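Local coordinates for protein lipoxygenase (Cyanothece sp., PDB 5EK8) that is a non-heme iron 9R-lipoxygenase that probably inserts molecular oxygen into polyunsaturated fatty acids, at residues A[196-201]-A[614-619]; A[222-227]-A[609-614]. All blocks are in the same frame, centred on the assembly; numbering follows the deposited sequence.

How the contacts relate
Both contacts use helix 608-623, which meets helix 188-214 in contact 1 and the following, short helix 221-227 in contact 2; the two centres lie about 11 Å apart. The segments on the shared helix overlap at Gln614, though Gln614 touches neither partner segment. Contact 2 is the more deeply packed at residue level, with all three touching residues buried, yet its centre is farther from the middle of the chain, about 27 Å against 19 Å. Contact 1 is partly buried and closer to the iron. Both contacts are mostly carbon on carbon, but the partners differ: a tyrosine ring and a serine methylene receive a leucine in contact 1, whereas contact 2 joins one isoleucine to an alanine and a threonine.

Contact 1 (A[196-201]-A[614-619]); sequences ASANVL and QVYIFS
Leu201 carries this contact, touching both Tyr616 and Ser619. The short helical segments 196-201 and 614-619 run nearly antiparallel, at 156°, and their axes come no closer than 10.6 Å, a spacing bridged by the Tyr616 ring, which reaches the Leu201 backbone, and by the Leu201 side chain. The tight part is at the Leu201 end. There Tyr616 CE1 lies 3.6 Å from Leu201 C, which sits at the ring edge in the ring plane, while Leu201 CB is 3.8 Å from the same CE1. The ring reaches across because its CG stands anti to the backbone N (chi1 172°). On the other branch of the contact, Leu201 CD1 meets Ser619 CB at 3.6 Å, an apolar touch on the methylene. The serine hydroxyl turns back to Val615 O, which also accepts the backbone N-H of Ser619 from the opposite face of its carbonyl plane. The contact is looser toward Ala198: Ala198 CB is 4.4 Å from Tyr616 OH, and Ala198 is partly exposed, whereas Leu201 at the tight end is buried. That hydroxyl instead hydrogen-bonds with Thr202 OG1, one residue beyond the segment, which probably helps hold the outer end of the ring. The Ser619 side chain lies about 14 Å from the bound iron, and the arrangement is a near-antiparallel helix pair within the largely helical catalytic domain of a lipoxygenase.

Contact 2 (A[222-227]-A[609-614]); sequences TQIQAD and IEATNQ
Ile224 and Thr612 bring the backbones of 222-227 and 609-614 closest, their CA atoms 6.1 Å apart across two helical segments. Ile224 is the one residue of its segment that touches the other, and both its branches are used. Its CG2, placed anti to the backbone N by a chi1 of -65°, lies 3.7 Å from Thr612 CA and 3.9 Å from Thr612 CB, so the methyl rests on the backbone of Thr612 as much as on its side chain. The longer branch ends at CD1, which meets Ala611 CB at 4.0 Å. The isoleucine and threonine side chains approach at about a right angle. Thr612 turns its polar end elsewhere: OG1 hydrogen-bonds with Tyr228 OH and His208 ND1. Beyond this segment pair, Ile224 also packs on Pro219 and His208. With an alanine here, the loss of CG2 and CD1 would probably open a gap over Thr612 CA and Ala611 CB and leave segments 222-227 and 609-614 without these side-chain contacts. The touching side-chain atoms are carbons, and the roughly 122 Å² of buried surface rests on van der Waals contact, while the one buried hydroxyl at the contact is satisfied by Tyr228 and His208.

Contact 1 (A[196-201]-A[614-619])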
ATOM      1  N   ALA A 196      -6.395   7.371  18.277  1.00 54.43           N
ATOM      2  CA  ALA A 196      -7.709   7.858  18.671  1.00 51.32           C
ATOM      3  C   ALA A 196      -8.797   6.894  18.213  1.00 52.57           C
ATOM      4  O   ALA A 196      -9.621   6.433  19.017  1.00 54.12           O
ATOM      5  CB  ALA A 196      -7.951   9.240  18.100  1.00 49.97           C
ATOM      6  N   SER A 197      -8.791   6.607  16.911  1.00 56.37           N
ATOM      7  CA  SER A 197      -9.746   5.685  16.301  1.00 55.36           C
ATOM      8  C   SER A 197      -9.738   4.343  17.027  1.00 52.64           C
ATOM      9  O   SER A 197     -10.792   3.792  17.383  1.00 53.19           O
ATOM     10  CB  SER A 197      -9.419   5.491  14.817  1.00 56.67           C
ATOM     11  OG  SER A 197     -10.508   4.919  14.115  1.00 60.95           O
ATOM     12  N   ALA A 198      -8.533   3.834  17.257  1.00 51.10           N
ATOM     13  CA  ALA A 198      -8.369   2.572  17.958  1.00 55.31           C
ATOM     14  C   ALA A 198      -8.902   2.671  19.386  1.00 60.57           C
ATOM     15  O   ALA A 198      -9.506   1.729  19.884  1.00 62.80           O
ATOM     16  CB  ALA A 198      -6.901   2.145  17.958  1.00 50.89           C
ATOM     17  N   ASN A 199      -8.693   3.808  20.041  1.00 67.19           N
ATOM     18  CA  ASN A 199      -9.171   3.963  21.415  1.00 70.31           C
ATOM     19  C   ASN A 199     -10.697   3.973  21.491  1.00 67.04           C
ATOM     20  O   ASN A 199     -11.278   3.503  22.467  1.00 67.87           O
ATOM     21  CB  ASN A 199      -8.604   5.234  22.049  1.00 69.81           C
ATOM     22  CG  ASN A 199      -8.473   5.120  23.557  1.00 68.74           C
ATOM     23  OD1 ASN A 199      -8.671   4.048  24.133  1.00 70.64           O
ATOM     24  ND2 ASN A 199      -8.129   6.223  24.205  1.00 67.60           N
ATOM     25  N   VAL A 200     -11.347   4.504  20.459  1.00 60.22           N
ATOM     26  CA  VAL A 200     -12.802   4.423  20.393  1.00 57.25           C
ATOM     27  C   VAL A 200     -13.285   2.993  20.129  1.00 57.87           C
ATOM     28  O   VAL A 200     -14.113   2.467  20.867  1.00 58.38           O
ATOM     29  CB  VAL A 200     -13.371   5.345  19.299  1.00 54.25           C
ATOM     30  CG1 VAL A 200     -14.876   5.151  19.171  1.00 50.68           C
ATOM     31  CG2 VAL A 200     -13.032   6.795  19.592  1.00 52.97           C
ATOM     32  N   LEU A 201     -12.753   2.360  19.085  1.00 59.89           N
ATOM     33  CA  LEU A 201     -13.310   1.093  18.597  1.00 55.95           C
ATOM     34  C   LEU A 201     -12.868  -0.178  19.345  1.00 57.30           C
ATOM     35  O   LEU A 201     -13.612  -1.156  19.397  1.00 54.47           O
ATOM     36  CB  LEU A 201     -12.978   0.940  17.111  1.00 52.20           C
ATOM     37  CG  LEU A 201     -13.825   1.766  16.141  1.00 48.99           C
ATOM     38  CD1 LEU A 201     -13.208   1.809  14.746  1.00 45.97           C
ATOM     39  CD2 LEU A 201     -15.227   1.194  16.086  1.00 49.70           C
ATOM     40  N   GLN A 614     -13.975  -8.576  12.125  1.00 38.46           N
ATOM     41  CA  GLN A 614     -14.285  -8.064  10.791  1.00 40.43           C
ATOM     42  C   GLN A 614     -14.694  -6.599  10.851  1.00 45.60           C
ATOM     43  O   GLN A 614     -14.028  -5.718  10.272  1.00 47.78           O
ATOM     44  CB  GLN A 614     -15.405  -8.882  10.140  1.00 36.36           C
ATOM     45  CG  GLN A 614     -15.912  -8.307   8.815  1.00 34.14           C
ATOM     46  CD  GLN A 614     -17.102  -9.079   8.257  1.00 37.10           C
ATOM     47  OE1 GLN A 614     -17.346 -10.225   8.636  1.00 43.93           O
ATOM     48  NE2 GLN A 614     -17.851  -8.451   7.353  1.00 31.69           N
ATOM     49  N   VAL A 615     -15.784  -6.339  11.572  1.00 48.93           N
ATOM     50  CA  VAL A 615     -16.308  -4.980  11.668  1.00 48.85           C
ATOM     51  C   VAL A 615     -15.277  -4.020  12.272  1.00 47.68           C
ATOM     52  O   VAL A 615     -15.093  -2.896  11.791  1.00 50.76           O
ATOM     53  CB  VAL A 615     -17.599  -4.937  12.497  1.00 49.92           C
ATOM     54  CG1 VAL A 615     -18.201  -3.535  12.469  1.00 46.08           C
ATOM     55  CG2 VAL A 615     -18.591  -5.964  11.964  1.00 49.96           C
ATOM     56  N   TYR A 616     -14.593  -4.483  13.312  1.00 42.59           N
ATOM     57  CA  TYR A 616     -13.561  -3.691  13.972  1.00 46.80           C
ATOM     58  C   TYR A 616     -12.485  -3.229  12.996  1.00 50.13           C
ATOM     59  O   TYR A 616     -12.222  -2.032  12.873  1.00 54.75           O
ATOM     60  CB  TYR A 616     -12.919  -4.487  15.108  1.00 50.16           C
ATOM     61  CG  TYR A 616     -11.719  -3.815  15.731  1.00 53.66           C
ATOM     62  CD1 TYR A 616     -11.870  -2.724  16.573  1.00 54.86           C
ATOM     63  CD2 TYR A 616     -10.431  -4.279  15.484  1.00 55.29           C
ATOM     64  CE1 TYR A 616     -10.776  -2.110  17.142  1.00 57.46           C
ATOM     65  CE2 TYR A 616      -9.329  -3.673  16.055  1.00 53.84           C
ATOM     66  CZ  TYR A 616      -9.508  -2.586  16.881  1.00 56.99           C
ATOM     67  OH  TYR A 616      -8.424  -1.968  17.456  1.00 58.42           O
ATOM     68  N   ILE A 617     -11.876  -4.184  12.300  1.00 50.51           N
ATOM     69  CA  ILE A 617     -10.791  -3.880  11.381  1.00 49.59           C
ATOM     70  C   ILE A 617     -11.253  -2.971  10.253  1.00 49.34           C
ATOM     71  O   ILE A 617     -10.558  -2.015   9.915  1.00 51.62           O
ATOM     72  CB  ILE A 617     -10.172  -5.163  10.783  1.00 50.46           C
ATOM     73  CG1 ILE A 617      -9.389  -5.921  11.852  1.00 51.33           C
ATOM     74  CG2 ILE A 617      -9.234  -4.825   9.631  1.00 44.57           C
ATOM     75  CD1 ILE A 617      -8.232  -5.127  12.418  1.00 51.33           C
ATOM     76  N   PHE A 618     -12.416  -3.251   9.669  1.00 48.94           N
ATOM     77  CA  PHE A 618     -12.878  -2.405   8.567  1.00 51.41           C
ATOM     78  C   PHE A 618     -13.087  -0.962   9.032  1.00 61.35           C
ATOM     79  O   PHE A 618     -12.620  -0.005   8.388  1.00 65.01           O
ATOM     80  CB  PHE A 618     -14.165  -2.957   7.958  1.00 47.36           C
ATOM     81  CG  PHE A 618     -13.962  -4.193   7.145  1.00 46.46           C
ATOM     82  CD1 PHE A 618     -12.723  -4.483   6.599  1.00 49.08           C
ATOM     83  CD2 PHE A 618     -15.006  -5.069   6.921  1.00 48.98           C
ATOM     84  CE1 PHE A 618     -12.527  -5.627   5.849  1.00 46.91           C
ATOM     85  CE2 PHE A 618     -14.820  -6.216   6.168  1.00 49.18           C
ATOM     86  CZ  PHE A 618     -13.578  -6.495   5.632  1.00 45.72           C
ATOM     87  N   SER A 619     -13.768  -0.820  10.168  1.00 62.87           N
ATOM     88  CA  SER A 619     -14.078   0.489  10.740  1.00 60.48           C
ATOM     89  C   SER A 619     -12.823   1.269  11.124  1.00 66.77           C
ATOM     90  O   SER A 619     -12.767   2.491  10.972  1.00 73.23           O
ATOM     91  CB  SER A 619     -14.978   0.319  11.958  1.00 52.88           C
ATOM     92  OG  SER A 619     -16.035  -0.581  11.671  1.00 49.31           O
TER

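Contact 2 (A[222-227]-A[609-614])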
ATOM      1  N   THR A 222     -26.449  -9.733  16.023  1.00 53.48           N
ATOM      2  CA  THR A 222     -27.234  -8.522  16.227  1.00 57.92           C
ATOM      3  C   THR A 222     -26.574  -7.579  17.233  1.00 52.00           C
ATOM      4  O   THR A 222     -26.486  -6.368  17.006  1.00 46.59           O
ATOM      5  CB  THR A 222     -28.645  -8.862  16.714  1.00 60.44           C
ATOM      6  OG1 THR A 222     -29.245  -9.796  15.807  1.00 58.95           O
ATOM      7  CG2 THR A 222     -29.495  -7.604  16.795  1.00 59.92           C
ATOM      8  N   GLN A 223     -26.107  -8.149  18.340  1.00 50.52           N
ATOM      9  CA  GLN A 223     -25.453  -7.382  19.394  1.00 56.16           C
ATOM     10  C   GLN A 223     -24.121  -6.787  18.929  1.00 59.29           C
ATOM     11  O   GLN A 223     -23.822  -5.617  19.200  1.00 62.38           O
ATOM     12  CB  GLN A 223     -25.236  -8.264  20.621  1.00 63.00           C
ATOM     13  CG  GLN A 223     -24.685  -7.535  21.827  1.00 72.92           C
ATOM     14  CD  GLN A 223     -24.529  -8.452  23.022  1.00 82.53           C
ATOM     15  OE1 GLN A 223     -25.191  -9.489  23.113  1.00 86.75           O
ATOM     16  NE2 GLN A 223     -23.640  -8.084  23.941  1.00 84.72           N
ATOM     17  N   ILE A 224     -23.326  -7.596  18.230  1.00 55.79           N
ATOM     18  CA  ILE A 224     -22.050  -7.144  17.678  1.00 47.98           C
ATOM     19  C   ILE A 224     -22.273  -6.005  16.699  1.00 46.41           C
ATOM     20  O   ILE A 224     -21.578  -4.988  16.744  1.00 48.74           O
ATOM     21  CB  ILE A 224     -21.293  -8.283  16.960  1.00 42.51           C
ATOM     22  CG1 ILE A 224     -20.883  -9.362  17.957  1.00 44.80           C
ATOM     23  CG2 ILE A 224     -20.053  -7.752  16.251  1.00 35.65           C
ATOM     24  CD1 ILE A 224     -20.225 -10.553  17.308  1.00 46.32           C
ATOM     25  N   GLN A 225     -23.254  -6.174  15.819  1.00 43.46           N
ATOM     26  CA  GLN A 225     -23.546  -5.149  14.828  1.00 42.74           C
ATOM     27  C   GLN A 225     -24.000  -3.852  15.496  1.00 46.65           C
ATOM     28  O   GLN A 225     -23.518  -2.772  15.158  1.00 46.14           O
ATOM     29  CB  GLN A 225     -24.606  -5.634  13.851  1.00 39.83           C
ATOM     30  CG  GLN A 225     -24.681  -4.796  12.591  1.00 44.47           C
ATOM     31  CD  GLN A 225     -23.501  -5.036  11.664  1.00 50.35           C
ATOM     32  OE1 GLN A 225     -23.461  -6.026  10.923  1.00 53.74           O
ATOM     33  NE2 GLN A 225     -22.531  -4.130  11.701  1.00 48.11           N
ATOM     34  N   ALA A 226     -24.920  -3.973  16.451  1.00 47.82           N
ATOM     35  CA  ALA A 226     -25.429  -2.822  17.191  1.00 48.84           C
ATOM     36  C   ALA A 226     -24.325  -2.059  17.911  1.00 50.15           C
ATOM     37  O   ALA A 226     -24.312  -0.826  17.906  1.00 51.11           O
ATOM     38  CB  ALA A 226     -26.486  -3.265  18.190  1.00 44.31           C
ATOM     39  N   ASP A 227     -23.398  -2.793  18.523  1.00 47.06           N
ATOM     40  CA  ASP A 227     -22.362  -2.175  19.347  1.00 47.88           C
ATOM     41  C   ASP A 227     -21.336  -1.379  18.532  1.00 51.74           C
ATOM     42  O   ASP A 227     -20.626  -0.531  19.082  1.00 52.96           O
ATOM     43  CB  ASP A 227     -21.655  -3.235  20.194  1.00 47.50           C
ATOM     44  CG  ASP A 227     -22.485  -3.666  21.394  1.00 54.68           C
ATOM     45  OD1 ASP A 227     -23.563  -3.075  21.615  1.00 58.41           O
ATOM     46  OD2 ASP A 227     -22.062  -4.587  22.124  1.00 57.28           O
ATOM     47  N   ILE A 609     -16.337 -13.980  17.251  1.00 49.71           N
ATOM     48  CA  ILE A 609     -15.022 -13.350  17.319  1.00 48.67           C
ATOM     49  C   ILE A 609     -14.525 -12.922  15.921  1.00 45.31           C
ATOM     50  O   ILE A 609     -13.931 -11.839  15.750  1.00 38.95           O
ATOM     51  CB  ILE A 609     -14.016 -14.287  18.025  1.00 54.42           C
ATOM     52  CG1 ILE A 609     -12.663 -13.606  18.207  1.00 58.26           C
ATOM     53  CG2 ILE A 609     -13.899 -15.605  17.303  1.00 60.88           C
ATOM     54  CD1 ILE A 609     -11.938 -14.067  19.460  1.00 61.44           C
ATOM     55  N   GLU A 610     -14.822 -13.738  14.915  1.00 47.49           N
ATOM     56  CA  GLU A 610     -14.519 -13.374  13.536  1.00 51.81           C
ATOM     57  C   GLU A 610     -15.354 -12.181  13.088  1.00 53.84           C
ATOM     58  O   GLU A 610     -14.868 -11.304  12.375  1.00 52.86           O
ATOM     59  CB  GLU A 610     -14.760 -14.549  12.591  1.00 56.98           C
ATOM     60  CG  GLU A 610     -13.667 -15.600  12.606  1.00 65.15           C
ATOM     61  CD  GLU A 610     -13.835 -16.622  11.497  1.00 68.45           C
ATOM     62  OE1 GLU A 610     -12.837 -17.285  11.143  1.00 67.81           O
ATOM     63  OE2 GLU A 610     -14.967 -16.759  10.983  1.00 69.48           O
ATOM     64  N   ALA A 611     -16.617 -12.160  13.508  1.00 53.02           N
ATOM     65  CA  ALA A 611     -17.541 -11.092  13.135  1.00 48.94           C
ATOM     66  C   ALA A 611     -17.099  -9.746  13.702  1.00 44.66           C
ATOM     67  O   ALA A 611     -16.940  -8.744  12.974  1.00 42.67           O
ATOM     68  CB  ALA A 611     -18.941 -11.427  13.609  1.00 49.42           C
ATOM     69  N   THR A 612     -16.896  -9.732  15.014  1.00 39.89           N
ATOM     70  CA  THR A 612     -16.491  -8.510  15.679  1.00 43.21           C
ATOM     71  C   THR A 612     -15.148  -8.038  15.139  1.00 44.37           C
ATOM     72  O   THR A 612     -14.963  -6.844  14.926  1.00 45.37           O
ATOM     73  CB  THR A 612     -16.421  -8.671  17.215  1.00 43.86           C
ATOM     74  OG1 THR A 612     -16.007  -7.432  17.806  1.00 45.37           O
ATOM     75  CG2 THR A 612     -15.465  -9.776  17.627  1.00 34.72           C
ATOM     76  N   ASN A 613     -14.226  -8.963  14.881  1.00 46.49           N
ATOM     77  CA  ASN A 613     -12.940  -8.556  14.328  1.00 44.49           C
ATOM     78  C   ASN A 613     -13.077  -7.991  12.915  1.00 40.41           C
ATOM     79  O   ASN A 613     -12.386  -7.036  12.556  1.00 39.32           O
ATOM     80  CB  ASN A 613     -11.954  -9.722  14.347  1.00 51.14           C
ATOM     81  CG  ASN A 613     -11.336  -9.926  15.713  1.00 57.08           C
ATOM     82  OD1 ASN A 613     -10.319  -9.314  16.045  1.00 57.13           O
ATOM     83  ND2 ASN A 613     -11.960 -10.772  16.524  1.00 61.08           N
ATOM     84  N   GLN A 614     -13.975  -8.576  12.125  1.00 38.46           N
ATOM     85  CA  GLN A 614     -14.285  -8.064  10.791  1.00 40.43           C
ATOM     86  C   GLN A 614     -14.694  -6.599  10.851  1.00 45.60           C
ATOM     87  O   GLN A 614     -14.028  -5.718  10.272  1.00 47.78           O
ATOM     88  CB  GLN A 614     -15.405  -8.882  10.140  1.00 36.36           C
ATOM     89  CG  GLN A 614     -15.912  -8.307   8.815  1.00 34.14           C
ATOM     90  CD  GLN A 614     -17.102  -9.079   8.257  1.00 37.10           C
ATOM     91  OE1 GLN A 614     -17.346 -10.225   8.636  1.00 43.93           O
ATOM     92  NE2 GLN A 614     -17.851  -8.451   7.353  1.00 31.69           N
TER